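Local coordinates for hypothetical protein (Geobacillus stearothermophilus, PDB 1U84) that is of unknown function but folds as a small, all-helical single-chain protein belonging to the DUF1871 family, at residues 45-50 and 73-78; 49-54 and 66-71. All blocks are in the same frame, centred on the assembly; numbering follows the deposited sequence.

Contact 1 (45-50 and 73-78)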
ATOM      1  N   GLU A  45       2.523   8.200   9.959  1.00 10.92           N
ATOM      2  CA  GLU A  45       3.951   7.872   9.806  1.00 11.40           C
ATOM      3  C   GLU A  45       4.266   6.499  10.415  1.00 10.29           C
ATOM      4  O   GLU A  45       5.428   6.101  10.491  1.00 12.00           O
ATOM      5  CB  GLU A  45       4.830   8.920  10.507  1.00 12.22           C
ATOM      6  CG  GLU A  45       4.542  10.401  10.194  1.00 14.24           C
ATOM      7  CD  GLU A  45       4.691  10.805   8.736  1.00 21.42           C
ATOM      8  OE1 GLU A  45       5.438  10.154   7.987  1.00 21.07           O
ATOM      9  OE2 GLU A  45       4.047  11.814   8.352  1.00 25.16           O
ATOM     10  N   ASP A  46       3.219   5.796  10.836  1.00 11.61           N
ATOM     11  CA  ASP A  46       3.360   4.576  11.621  1.00 10.96           C
ATOM     12  C   ASP A  46       3.055   3.324  10.773  1.00 11.55           C
ATOM     13  O   ASP A  46       1.941   3.196  10.259  1.00 10.63           O
ATOM     14  CB  ASP A  46       2.402   4.605  12.806  1.00 12.52           C
ATOM     15  CG  ASP A  46       2.515   3.357  13.676  1.00 12.47           C
ATOM     16  OD1 ASP A  46       3.601   3.053  14.210  1.00 14.66           O
ATOM     17  OD2 ASP A  46       1.482   2.698  13.823  1.00 13.42           O
ATOM     18  N   ALA A  47       4.036   2.442  10.662  1.00 10.48           N
ATOM     19  CA  ALA A  47       3.859   1.255   9.836  1.00 10.09           C
ATOM     20  C   ALA A  47       2.662   0.410  10.333  1.00 10.59           C
ATOM     21  O   ALA A  47       1.903  -0.138   9.507  1.00  9.85           O
ATOM     22  CB  ALA A  47       5.122   0.447   9.775  1.00 10.32           C
ATOM     23  N   ARG A  48       2.493   0.235  11.650  1.00 10.28           N
ATOM     24  CA  ARG A  48       1.348  -0.572  12.141  1.00 11.49           C
ATOM     25  C   ARG A  48       0.000  -0.030  11.693  1.00 11.92           C
ATOM     26  O   ARG A  48      -0.881  -0.784  11.270  1.00 11.74           O
ATOM     27  CB  ARG A  48       1.357  -0.725  13.683  1.00 10.47           C
ATOM     28  CG  ARG A  48       2.414  -1.663  14.230  1.00 15.12           C
ATOM     29  CD  ARG A  48       2.554  -1.534  15.773  1.00 13.76           C
ATOM     30  NE  ARG A  48       3.772  -2.210  16.253  1.00 19.16           N
ATOM     31  CZ  ARG A  48       3.802  -3.091  17.245  1.00 18.21           C
ATOM     32  NH1 ARG A  48       2.677  -3.375  17.877  1.00 16.51           N
ATOM     33  NH2 ARG A  48       4.962  -3.652  17.618  1.00 16.25           N
ATOM     34  N   THR A  49      -0.158   1.285  11.826  1.00 11.32           N
ATOM     35  CA  THR A  49      -1.378   1.979  11.458  1.00 10.87           C
ATOM     36  C   THR A  49      -1.628   1.795   9.954  1.00 10.60           C
ATOM     37  O   THR A  49      -2.724   1.424   9.541  1.00 11.03           O
ATOM     38  CB  THR A  49      -1.302   3.477  11.823  1.00 12.08           C
ATOM     39  OG1 THR A  49      -1.103   3.608  13.253  1.00 13.56           O
ATOM     40  CG2 THR A  49      -2.584   4.176  11.431  1.00 13.28           C
ATOM     41  N   LEU A  50      -0.589   2.029   9.156  1.00  8.97           N
ATOM     42  CA  LEU A  50      -0.719   1.901   7.700  1.00  8.82           C
ATOM     43  C   LEU A  50      -1.026   0.463   7.300  1.00  9.90           C
ATOM     44  O   LEU A  50      -1.848   0.229   6.405  1.00  9.36           O
ATOM     45  CB  LEU A  50       0.535   2.412   6.981  1.00  8.65           C
ATOM     46  CG  LEU A  50       0.562   2.296   5.450  1.00  7.06           C
ATOM     47  CD1 LEU A  50      -0.643   2.970   4.812  1.00  7.98           C
ATOM     48  CD2 LEU A  50       1.895   2.859   4.896  1.00  8.36           C
ATOM     49  N   LYS A  73       5.110  -5.467   6.026  1.00  9.72           N
ATOM     50  CA  LYS A  73       6.294  -5.282   5.185  1.00 10.86           C
ATOM     51  C   LYS A  73       6.034  -4.219   4.133  1.00 10.08           C
ATOM     52  O   LYS A  73       6.861  -3.328   3.914  1.00 10.02           O
ATOM     53  CB  LYS A  73       6.767  -6.589   4.532  1.00 10.96           C
ATOM     54  CG  LYS A  73       7.568  -7.469   5.453  1.00 13.23           C
ATOM     55  CD  LYS A  73       7.928  -8.773   4.726  1.00 13.99           C
ATOM     56  CE  LYS A  73       8.519  -9.789   5.712  1.00 13.49           C
ATOM     57  NZ  LYS A  73       8.950 -11.007   4.943  1.00 13.34           N
ATOM     58  N   LEU A  74       4.870  -4.287   3.490  1.00  8.67           N
ATOM     59  CA  LEU A  74       4.555  -3.286   2.503  1.00  8.55           C
ATOM     60  C   LEU A  74       4.503  -1.902   3.150  1.00  7.18           C
ATOM     61  O   LEU A  74       5.080  -0.962   2.634  1.00  7.61           O
ATOM     62  CB  LEU A  74       3.253  -3.614   1.762  1.00  8.77           C
ATOM     63  CG  LEU A  74       2.855  -2.488   0.793  1.00  8.26           C
ATOM     64  CD1 LEU A  74       3.827  -2.290  -0.353  1.00 10.10           C
ATOM     65  CD2 LEU A  74       1.465  -2.751   0.246  1.00  8.30           C
ATOM     66  N   ALA A  75       3.788  -1.789   4.265  1.00  6.85           N
ATOM     67  CA  ALA A  75       3.685  -0.481   4.924  1.00  6.69           C
ATOM     68  C   ALA A  75       5.064   0.085   5.241  1.00  8.35           C
ATOM     69  O   ALA A  75       5.301   1.264   5.072  1.00  8.49           O
ATOM     70  CB  ALA A  75       2.876  -0.614   6.202  1.00  8.25           C
ATOM     71  N   ARG A  76       5.955  -0.752   5.780  1.00  9.11           N
ATOM     72  CA  ARG A  76       7.321  -0.292   6.078  1.00 10.92           C
ATOM     73  C   ARG A  76       8.046   0.213   4.841  1.00 10.71           C
ATOM     74  O   ARG A  76       8.688   1.255   4.880  1.00 11.63           O
ATOM     75  CB  ARG A  76       8.137  -1.398   6.774  1.00 11.79           C
ATOM     76  CG  ARG A  76       7.672  -1.573   8.196  1.00 11.62           C
ATOM     77  CD  ARG A  76       8.376  -2.682   8.980  1.00 14.94           C
ATOM     78  NE  ARG A  76       8.028  -2.554  10.399  1.00 21.00           N
ATOM     79  CZ  ARG A  76       8.139  -3.526  11.312  1.00 25.46           C
ATOM     80  NH1 ARG A  76       8.555  -4.758  10.980  1.00 24.80           N
ATOM     81  NH2 ARG A  76       7.815  -3.266  12.580  1.00 25.64           N
ATOM     82  N   ARG A  77       7.893  -0.504   3.735  1.00 10.10           N
ATOM     83  CA  ARG A  77       8.565  -0.107   2.487  1.00 11.10           C
ATOM     84  C   ARG A  77       8.049   1.245   1.982  1.00 10.18           C
ATOM     85  O   ARG A  77       8.826   2.133   1.575  1.00 11.30           O
ATOM     86  CB  ARG A  77       8.430  -1.169   1.403  1.00 11.53           C
ATOM     87  CG  ARG A  77       9.027  -2.561   1.712  1.00 15.46           C
ATOM     88  CD  ARG A  77      10.446  -2.507   2.318  1.00 23.34           C
ATOM     89  NE  ARG A  77      10.915  -3.813   2.808  1.00 28.88           N
ATOM     90  CZ  ARG A  77      10.406  -4.473   3.853  1.00 29.42           C
ATOM     91  NH1 ARG A  77       9.390  -3.989   4.536  1.00 28.15           N
ATOM     92  NH2 ARG A  77      10.922  -5.646   4.212  1.00 32.96           N
ATOM     93  N   LEU A  78       6.731   1.432   2.067  1.00  8.78           N
ATOM     94  CA  LEU A  78       6.131   2.665   1.583  1.00  8.47           C
ATOM     95  C   LEU A  78       6.542   3.857   2.436  1.00  8.33           C
ATOM     96  O   LEU A  78       6.832   4.914   1.922  1.00  9.19           O
ATOM     97  CB  LEU A  78       4.598   2.571   1.566  1.00  7.80           C
ATOM     98  CG  LEU A  78       3.998   1.506   0.631  1.00  7.07           C
ATOM     99  CD1 LEU A  78       2.476   1.502   0.802  1.00  7.53           C
ATOM    100  CD2 LEU A  78       4.347   1.737  -0.864  1.00  7.98           C
TER
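A75 meets both A47 and L50 through its methyl group, and apolar packing of this kind carries the contact. The CB of A75 lies 3.8 Å from CG of L50. The same CB also comes to 3.5 Å from the carbonyl O of A47, at about a right angle to the direction of L50. The two alanine CB atoms are 4.4 Å apart. Small side chains on both helices let the backbones come close: the CA atoms of A47 and A75 are 5.2 Å from each other. L50 reaches further along the partner helix. Its CG stands anti to the backbone N (chi1 178°), and this carries CD2 over the backbone of A75, 3.8 Å from its carbonyl O. The same methyl makes a looser contact with CB of L78. Beyond the pair, L78 packs on L13, W16 and I17 of helix 8-20, and L50 on A40 and V41 of helix 31-41.

At the outer edge the aliphatic part of an arginine closes the contact. CG of R76 touches CB of A47 at 3.6 Å. From CG the chain is extended to NE and passes the A47 methyl, which lies oblique to the guanidinium.

Polar bonding gathers at the start of helix 47-62, where D46 is the N-cap. OD2 of D46 accepts two bonds from T49. The backbone N of T49 gives one at 2.9 Å, from above the carboxylate plane. The OG1 of T49 gives the other at 2.8 Å, to the anti lone pair. Two bonds thus hold the carboxylate over the first turn.

The arrangement is a close alanine-lined helix-helix packing between helices 47-62 and 68-85, beside an aspartate N-cap, in an all-helical fold.

Contact 2 (49-54 and 66-71); sequences TLAARI and IPFPHC
F68 reaches A51 and A52 because its CG is anti to the backbone N (chi1 -171°), which brings the end of the ring to helix 47-62. C71 has SG anti to its carbonyl carbon (chi1 -61°), and the sulfur comes to lie by I54. In I54 it is CG2 that stands anti to the backbone N and meets that sulfur, with CG2 and SG 4.0 Å apart.

The F68 ring comes in obliquely. Its CZ is 3.7 Å from CB of A51, and its CE1 is 3.8 Å from the backbone N of A52. The methyl of A52 adds a looser touch to the same ring atom.

Deeper in, C71 packs against the A51 backbone. CB of C71 is 3.5 Å from the carbonyl O of A51, and the two CB atoms are 4.1 Å apart. The backbones are close, with the CA atoms of A51 and C71 4.9 Å apart. The other branch of I54 ends in CD1, which lies by the carbonyl O of C71. W20 of helix 8-20 covers both I54 and C71.

P67 holds the N-cap position of helix 68-85, and its carbonyl O accepts from the backbone N of C71, which ties the first turn. The arrangement is a helical hairpin near its turn, with helix 68-85 packed on helix 47-62 through A51 and C71, and F68 and I54 completing it.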
ATOM      1  N   THR A  49      -0.158   1.285  11.826  1.00 11.32           N
ATOM      2  CA  THR A  49      -1.378   1.979  11.458  1.00 10.87           C
ATOM      3  C   THR A  49      -1.628   1.795   9.954  1.00 10.60           C
ATOM      4  O   THR A  49      -2.724   1.424   9.541  1.00 11.03           O
ATOM      5  CB  THR A  49      -1.302   3.477  11.823  1.00 12.08           C
ATOM      6  OG1 THR A  49      -1.103   3.608  13.253  1.00 13.56           O
ATOM      7  CG2 THR A  49      -2.584   4.176  11.431  1.00 13.28           C
ATOM      8  N   LEU A  50      -0.589   2.029   9.156  1.00  8.97           N
ATOM      9  CA  LEU A  50      -0.719   1.901   7.700  1.00  8.82           C
ATOM     10  C   LEU A  50      -1.026   0.463   7.300  1.00  9.90           C
ATOM     11  O   LEU A  50      -1.848   0.229   6.405  1.00  9.36           O
ATOM     12  CB  LEU A  50       0.535   2.412   6.981  1.00  8.65           C
ATOM     13  CG  LEU A  50       0.562   2.296   5.450  1.00  7.06           C
ATOM     14  CD1 LEU A  50      -0.643   2.970   4.812  1.00  7.98           C
ATOM     15  CD2 LEU A  50       1.895   2.859   4.896  1.00  8.36           C
ATOM     16  N   ALA A  51      -0.352  -0.483   7.953  1.00  9.06           N
ATOM     17  CA  ALA A  51      -0.543  -1.902   7.635  1.00  9.62           C
ATOM     18  C   ALA A  51      -2.000  -2.301   7.865  1.00  9.21           C
ATOM     19  O   ALA A  51      -2.588  -3.073   7.080  1.00  9.60           O
ATOM     20  CB  ALA A  51       0.390  -2.784   8.468  1.00 10.35           C
ATOM     21  N   ALA A  52      -2.608  -1.798   8.951  1.00  9.38           N
ATOM     22  CA  ALA A  52      -4.003  -2.118   9.228  1.00 10.15           C
ATOM     23  C   ALA A  52      -4.933  -1.523   8.153  1.00 10.41           C
ATOM     24  O   ALA A  52      -5.881  -2.179   7.736  1.00 11.34           O
ATOM     25  CB  ALA A  52      -4.389  -1.657  10.609  1.00 11.05           C
ATOM     26  N   ARG A  53      -4.611  -0.319   7.657  1.00  8.69           N
ATOM     27  CA  ARG A  53      -5.393   0.252   6.550  1.00  9.64           C
ATOM     28  C   ARG A  53      -5.267  -0.606   5.277  1.00  9.63           C
ATOM     29  O   ARG A  53      -6.273  -0.903   4.616  1.00  9.45           O
ATOM     30  CB  ARG A  53      -5.025   1.716   6.243  1.00  9.57           C
ATOM     31  CG  ARG A  53      -5.465   2.741   7.308  1.00 13.78           C
ATOM     32  CD  ARG A  53      -7.012   2.954   7.345  1.00 16.10           C
ATOM     33  NE  ARG A  53      -7.513   3.379   6.039  1.00 21.42           N
ATOM     34  CZ  ARG A  53      -8.390   2.693   5.308  1.00 23.01           C
ATOM     35  NH1 ARG A  53      -8.767   3.146   4.126  1.00 22.60           N
ATOM     36  NH2 ARG A  53      -8.912   1.556   5.766  1.00 24.66           N
ATOM     37  N   ILE A  54      -4.032  -0.981   4.944  1.00  7.82           N
ATOM     38  CA  ILE A  54      -3.760  -1.862   3.797  1.00  7.15           C
ATOM     39  C   ILE A  54      -4.587  -3.131   3.912  1.00  8.27           C
ATOM     40  O   ILE A  54      -5.267  -3.551   2.949  1.00  8.16           O
ATOM     41  CB  ILE A  54      -2.246  -2.188   3.636  1.00  7.28           C
ATOM     42  CG1 ILE A  54      -1.491  -0.907   3.245  1.00  6.77           C
ATOM     43  CG2 ILE A  54      -2.044  -3.283   2.574  1.00  7.82           C
ATOM     44  CD1 ILE A  54       0.045  -1.021   3.324  1.00  8.40           C
ATOM     45  N   ILE A  66      -5.435 -10.497   3.955  1.00 16.90           N
ATOM     46  CA  ILE A  66      -4.020 -10.734   3.748  1.00 14.88           C
ATOM     47  C   ILE A  66      -3.408 -10.752   5.152  1.00 13.81           C
ATOM     48  O   ILE A  66      -3.722  -9.883   5.975  1.00 13.97           O
ATOM     49  CB  ILE A  66      -3.355  -9.647   2.855  1.00 14.45           C
ATOM     50  CG1 ILE A  66      -3.961  -9.669   1.446  1.00 13.95           C
ATOM     51  CG2 ILE A  66      -1.859  -9.811   2.828  1.00 14.74           C
ATOM     52  CD1 ILE A  66      -3.425  -8.629   0.481  1.00 15.84           C
ATOM     53  N   PRO A  67      -2.557 -11.739   5.436  1.00 12.05           N
ATOM     54  CA  PRO A  67      -1.896 -11.789   6.751  1.00 11.71           C
ATOM     55  C   PRO A  67      -1.292 -10.435   7.126  1.00 11.22           C
ATOM     56  O   PRO A  67      -0.601  -9.818   6.307  1.00 10.08           O
ATOM     57  CB  PRO A  67      -0.799 -12.801   6.534  1.00 11.01           C
ATOM     58  CG  PRO A  67      -1.434 -13.767   5.571  1.00 11.54           C
ATOM     59  CD  PRO A  67      -2.121 -12.851   4.581  1.00 13.03           C
ATOM     60  N   PHE A  68      -1.548 -10.010   8.359  1.00 11.00           N
ATOM     61  CA  PHE A  68      -1.023  -8.744   8.843  1.00 11.26           C
ATOM     62  C   PHE A  68       0.473  -8.549   8.565  1.00 10.44           C
ATOM     63  O   PHE A  68       0.866  -7.463   8.117  1.00  9.13           O
ATOM     64  CB  PHE A  68      -1.352  -8.508  10.330  1.00 11.72           C
ATOM     65  CG  PHE A  68      -1.008  -7.117  10.805  1.00 12.22           C
ATOM     66  CD1 PHE A  68      -1.917  -6.088  10.655  1.00 16.32           C
ATOM     67  CD2 PHE A  68       0.255  -6.848  11.362  1.00 14.79           C
ATOM     68  CE1 PHE A  68      -1.604  -4.786  11.081  1.00 16.43           C
ATOM     69  CE2 PHE A  68       0.578  -5.562  11.781  1.00 13.78           C
ATOM     70  CZ  PHE A  68      -0.360  -4.533  11.636  1.00 14.13           C
ATOM     71  N   PRO A  69       1.335  -9.533   8.888  1.00  9.83           N
ATOM     72  CA  PRO A  69       2.777  -9.281   8.656  1.00 10.54           C
ATOM     73  C   PRO A  69       3.140  -9.019   7.183  1.00 10.42           C
ATOM     74  O   PRO A  69       4.094  -8.304   6.919  1.00 11.51           O
ATOM     75  CB  PRO A  69       3.450 -10.548   9.177  1.00 11.60           C
ATOM     76  CG  PRO A  69       2.416 -11.125  10.213  1.00  9.71           C
ATOM     77  CD  PRO A  69       1.094 -10.840   9.533  1.00 10.29           C
ATOM     78  N   HIS A  70       2.386  -9.594   6.244  1.00 10.52           N
ATOM     79  CA  HIS A  70       2.580  -9.273   4.820  1.00 10.01           C
ATOM     80  C   HIS A  70       2.231  -7.781   4.572  1.00  9.06           C
ATOM     81  O   HIS A  70       2.991  -7.091   3.908  1.00  7.88           O
ATOM     82  CB  HIS A  70       1.736 -10.195   3.920  1.00 11.51           C
ATOM     83  CG  HIS A  70       2.240 -10.273   2.519  1.00 14.77           C
ATOM     84  ND1 HIS A  70       3.424 -10.894   2.196  1.00 17.48           N
ATOM     85  CD2 HIS A  70       1.711  -9.839   1.352  1.00 16.27           C
ATOM     86  CE1 HIS A  70       3.613 -10.827   0.892  1.00 16.71           C
ATOM     87  NE2 HIS A  70       2.598 -10.177   0.359  1.00 14.66           N
ATOM     88  N   CYS A  71       1.071  -7.333   5.065  1.00  8.90           N
ATOM     89  CA  CYS A  71       0.699  -5.897   5.040  1.00  8.34           C
ATOM     90  C   CYS A  71       1.781  -5.018   5.680  1.00  9.81           C
ATOM     91  O   CYS A  71       2.106  -3.955   5.149  1.00  8.98           O
ATOM     92  CB  CYS A  71      -0.632  -5.683   5.724  1.00 10.05           C
ATOM     93  SG  CYS A  71      -1.972  -6.611   4.877  1.00 10.82           S
TER

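Contacts 1 and 2 lie on one interface, that of helix 47-62 with helix 68-85. Their centres are 8 Å apart. The first segments, 45-50 and 49-54, overlap at T49 and L50. The second segments come in the reverse order: 66-71 of contact 2 precedes 73-78 of contact 1. The helices therefore pair in antiparallel order but cross at a wide angle, with contact 2 nearer the connection between them. The contacts also touch directly: A75 CB is 3.7 Å from A51 N, and L74 CD2 is 3.8 Å from I54 CD1. Together they join the last two helices of the chain into a hairpin whose inner side meets helices 8-20 and 31-41, which helps build the all-helical core.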